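Local structure of CRISPR-associated endoribonuclease Cas2 (Streptococcus pyogenes serotype M1, 4QR2) at residues K18-V23 / G31-N36. The protein probably acts as a metal-dependent nuclease of the Cas2 family in CRISPR adaptive immunity, working as a homodimer that joins a Cas1 homodimer. Sequence-based numbering, arbitrary orientation.
Sequences KRLRHV and GQRVQN
Leu20 reaches from the helix toward the end of strand 31-35 and meets the side chains of Arg33 and Asn36 with its isobutyl branch. CD2 takes the closest approach, 3.4 Å from Asn36 OD1, and also touches the amide through Asn36 ND2 at 3.7 Å. The other methyl, CD1, lies 3.6 Å from the backbone oxygen Asn36 O, while CG packs obliquely against the guanidinium of Arg33, 3.9 Å from NH2. No hydrogen bond crosses between the segments; the helix meets this polar partner with the aliphatic branch of Leu20.

That partner is fixed by bonds of its own. Both NE and NH2 of Arg33 donate to the single oxygen Asn36 O, at 3.0 and 2.8 Å, and the oxygen lies almost in the guanidinium plane. The NH2 bond runs in the carbonyl plane onto a lone pair, whereas NE stands above that plane. With CG anti to the backbone N (chi1 -175°) and the chain extended out to NE, the arginine runs forward beside its own backbone and reaches the Asn36 carbonyl three residues on. This double grip holds the guanidinium in a set orientation beside Leu20. Asn36 is tied down further by its backbone N, which is hydrogen-bonded to Asp8 of the second subunit, the predicted magnesium ligand there.

A classic beta bulge at Val34 and Gln35 interrupts the pairing with strand 38-42 just before Asn36. Leu20 also packs on Tyr7 of strand 2-8, and Arg33 on Phe39 of strand 38-42. Through Leu20, helix 14-27 of the ferredoxin-like fold touches the chain at the end of strand 31-35, where this strand approaches the dimer partner.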
ATOM      1  N   LYS A  18      -1.454   9.316 -15.313  1.00 24.47           N
ATOM      2  CA  LYS A  18      -0.443   8.913 -16.288  1.00 25.23           C
ATOM      3  C   LYS A  18       0.794   8.346 -15.645  1.00 24.48           C
ATOM      4  O   LYS A  18       1.324   7.323 -16.031  1.00 23.80           O
ATOM      5  CB  LYS A  18      -0.062  10.123 -17.210  1.00 26.20           C
ATOM      6  CG  LYS A  18       0.942   9.748 -18.267  1.00 32.77           C
ATOM      7  CD  LYS A  18       0.991  10.819 -19.360  1.00 37.17           C
ATOM      8  CE  LYS A  18       1.835  10.407 -20.537  1.00 46.77           C
ATOM      9  NZ  LYS A  18       2.322  11.591 -21.324  1.00 54.19           N
ATOM     10  N   ARG A  19       1.261   9.020 -14.617  1.00 24.29           N
ATOM     11  CA  ARG A  19       2.361   8.479 -13.843  1.00 23.15           C
ATOM     12  C   ARG A  19       2.033   7.135 -13.271  1.00 23.91           C
ATOM     13  O   ARG A  19       2.856   6.231 -13.359  1.00 24.85           O
ATOM     14  CB  ARG A  19       2.768   9.434 -12.733  1.00 24.58           C
ATOM     15  CG  ARG A  19       3.369  10.736 -13.288  1.00 26.49           C
ATOM     16  CD  ARG A  19       4.137  11.597 -12.237  1.00 26.52           C
ATOM     17  NE  ARG A  19       3.393  12.067 -11.097  1.00 25.19           N
ATOM     18  CZ  ARG A  19       2.566  13.113 -11.097  1.00 26.35           C
ATOM     19  NH1 ARG A  19       1.950  13.445  -9.989  1.00 27.05           N
ATOM     20  NH2 ARG A  19       2.298  13.802 -12.215  1.00 27.84           N
ATOM     21  N   LEU A  20       0.833   6.945 -12.748  1.00 21.41           N
ATOM     22  CA  LEU A  20       0.446   5.641 -12.198  1.00 23.04           C
ATOM     23  C   LEU A  20       0.440   4.600 -13.298  1.00 22.17           C
ATOM     24  O   LEU A  20       0.883   3.460 -13.092  1.00 22.27           O
ATOM     25  CB  LEU A  20      -0.918   5.689 -11.485  1.00 20.41           C
ATOM     26  CG  LEU A  20      -1.499   4.356 -11.007  1.00 24.77           C
ATOM     27  CD1 LEU A  20      -0.565   3.721  -9.996  1.00 24.51           C
ATOM     28  CD2 LEU A  20      -2.900   4.519 -10.415  1.00 25.80           C
ATOM     29  N   ARG A  21      -0.009   4.940 -14.505  1.00 24.70           N
ATOM     30  CA  ARG A  21       0.036   3.938 -15.603  1.00 25.43           C
ATOM     31  C   ARG A  21       1.466   3.520 -15.889  1.00 26.39           C
ATOM     32  O   ARG A  21       1.749   2.352 -16.126  1.00 25.92           O
ATOM     33  CB  ARG A  21      -0.557   4.529 -16.883  1.00 28.57           C
ATOM     34  CG  ARG A  21      -2.093   4.697 -16.882  1.00 31.91           C
ATOM     35  CD  ARG A  21      -2.667   4.876 -18.341  1.00 35.42           C
ATOM     36  NE  ARG A  21      -2.234   6.130 -18.954  1.00 42.53           N
ATOM     37  CZ  ARG A  21      -2.732   7.366 -18.717  1.00 35.38           C
ATOM     38  NH1 ARG A  21      -2.189   8.378 -19.335  1.00 44.45           N
ATOM     39  NH2 ARG A  21      -3.693   7.598 -17.894  1.00 36.46           N
ATOM     40  N   HIS A  22       2.401   4.478 -15.835  1.00 26.00           N
ATOM     41  CA  HIS A  22       3.808   4.160 -16.134  1.00 25.36           C
ATOM     42  C   HIS A  22       4.460   3.392 -15.010  1.00 23.36           C
ATOM     43  O   HIS A  22       5.270   2.461 -15.306  1.00 24.22           O
ATOM     44  CB  HIS A  22       4.584   5.454 -16.353  1.00 25.88           C
ATOM     45  CG  HIS A  22       4.233   6.179 -17.608  1.00 34.63           C
ATOM     46  ND1 HIS A  22       4.630   7.480 -17.835  1.00 42.23           N
ATOM     47  CD2 HIS A  22       3.407   5.857 -18.631  1.00 41.24           C
ATOM     48  CE1 HIS A  22       4.136   7.893 -18.990  1.00 45.54           C
ATOM     49  NE2 HIS A  22       3.400   6.920 -19.507  1.00 43.79           N
ATOM     50  N   VAL A  23       4.160   3.782 -13.750  1.00 20.37           N
ATOM     51  CA  VAL A  23       4.560   2.969 -12.566  1.00 21.64           C
ATOM     52  C   VAL A  23       4.091   1.529 -12.670  1.00 23.19           C
ATOM     53  O   VAL A  23       4.865   0.552 -12.525  1.00 22.28           O
ATOM     54  CB  VAL A  23       4.169   3.637 -11.245  1.00 20.53           C
ATOM     55  CG1 VAL A  23       4.379   2.708 -10.075  1.00 23.04           C
ATOM     56  CG2 VAL A  23       5.052   4.898 -11.043  1.00 21.68           C
ATOM     57  N   GLY A  31       6.320  -8.393 -11.112  1.00 24.37           N
ATOM     58  CA  GLY A  31       5.335  -8.786 -10.106  1.00 26.17           C
ATOM     59  C   GLY A  31       3.907  -8.563 -10.498  1.00 26.44           C
ATOM     60  O   GLY A  31       3.603  -8.352 -11.670  1.00 27.78           O
ATOM     61  N   GLN A  32       3.028  -8.592  -9.503  1.00 24.38           N
ATOM     62  CA  GLN A  32       1.639  -8.547  -9.672  1.00 26.43           C
ATOM     63  C   GLN A  32       1.056  -7.271  -9.037  1.00 24.21           C
ATOM     64  O   GLN A  32       1.395  -6.855  -7.916  1.00 24.96           O
ATOM     65  CB  GLN A  32       1.023  -9.735  -8.971  1.00 31.57           C
ATOM     66  CG  GLN A  32      -0.384 -10.102  -9.271  1.00 38.00           C
ATOM     67  CD  GLN A  32      -0.678 -11.512  -8.760  1.00 45.34           C
ATOM     68  OE1 GLN A  32      -0.136 -11.938  -7.734  1.00 41.12           O
ATOM     69  NE2 GLN A  32      -1.537 -12.247  -9.476  1.00 48.01           N
ATOM     70  N   ARG A  33       0.182  -6.615  -9.811  1.00 23.87           N
ATOM     71  CA  ARG A  33      -0.569  -5.473  -9.318  1.00 23.88           C
ATOM     72  C   ARG A  33      -1.770  -5.990  -8.512  1.00 26.56           C
ATOM     73  O   ARG A  33      -2.620  -6.670  -9.074  1.00 29.86           O
ATOM     74  CB  ARG A  33      -1.064  -4.663 -10.509  1.00 24.47           C
ATOM     75  CG  ARG A  33      -1.759  -3.397 -10.135  1.00 22.95           C
ATOM     76  CD  ARG A  33      -2.002  -2.633 -11.442  1.00 25.17           C
ATOM     77  NE  ARG A  33      -2.352  -1.242 -11.178  1.00 25.56           N
ATOM     78  CZ  ARG A  33      -2.647  -0.357 -12.131  1.00 26.30           C
ATOM     79  NH1 ARG A  33      -2.693  -0.733 -13.411  1.00 25.78           N
ATOM     80  NH2 ARG A  33      -2.972   0.874 -11.811  1.00 25.51           N
ATOM     81  N   VAL A  34      -1.735  -5.830  -7.228  1.00 22.98           N
ATOM     82  CA  VAL A  34      -2.709  -6.393  -6.301  1.00 24.90           C
ATOM     83  C   VAL A  34      -3.821  -5.444  -5.877  1.00 24.97           C
ATOM     84  O   VAL A  34      -5.002  -5.881  -5.537  1.00 24.75           O
ATOM     85  CB  VAL A  34      -2.036  -7.089  -5.085  1.00 25.86           C
ATOM     86  CG1 VAL A  34      -1.244  -8.296  -5.580  1.00 27.45           C
ATOM     87  CG2 VAL A  34      -1.251  -6.129  -4.199  1.00 26.26           C
ATOM     88  N   GLN A  35      -3.512  -4.161  -6.029  1.00 23.49           N
ATOM     89  CA  GLN A  35      -4.455  -3.043  -5.928  1.00 24.59           C
ATOM     90  C   GLN A  35      -4.040  -1.951  -6.922  1.00 24.33           C
ATOM     91  O   GLN A  35      -2.999  -2.090  -7.555  1.00 25.41           O
ATOM     92  CB  GLN A  35      -4.460  -2.450  -4.521  1.00 25.72           C
ATOM     93  CG  GLN A  35      -5.106  -3.398  -3.480  1.00 24.26           C
ATOM     94  CD  GLN A  35      -4.901  -2.923  -2.065  1.00 26.82           C
ATOM     95  OE1 GLN A  35      -3.806  -2.582  -1.700  1.00 27.35           O
ATOM     96  NE2 GLN A  35      -5.941  -2.870  -1.293  1.00 25.18           N
ATOM     97  N   ASN A  36      -4.844  -0.895  -7.052  1.00 25.95           N
ATOM     98  CA  ASN A  36      -4.589   0.154  -8.022  1.00 25.97           C
ATOM     99  C   ASN A  36      -3.144   0.603  -7.971  1.00 23.28           C
ATOM    100  O   ASN A  36      -2.487   0.828  -9.012  1.00 23.48           O
ATOM    101  CB  ASN A  36      -5.535   1.311  -7.732  1.00 28.92           C
ATOM    102  CG  ASN A  36      -5.516   2.405  -8.760  1.00 33.03           C
ATOM    103  OD1 ASN A  36      -5.501   3.613  -8.429  1.00 39.81           O
ATOM    104  ND2 ASN A  36      -5.645   2.028  -9.972  1.00 32.88           N
TER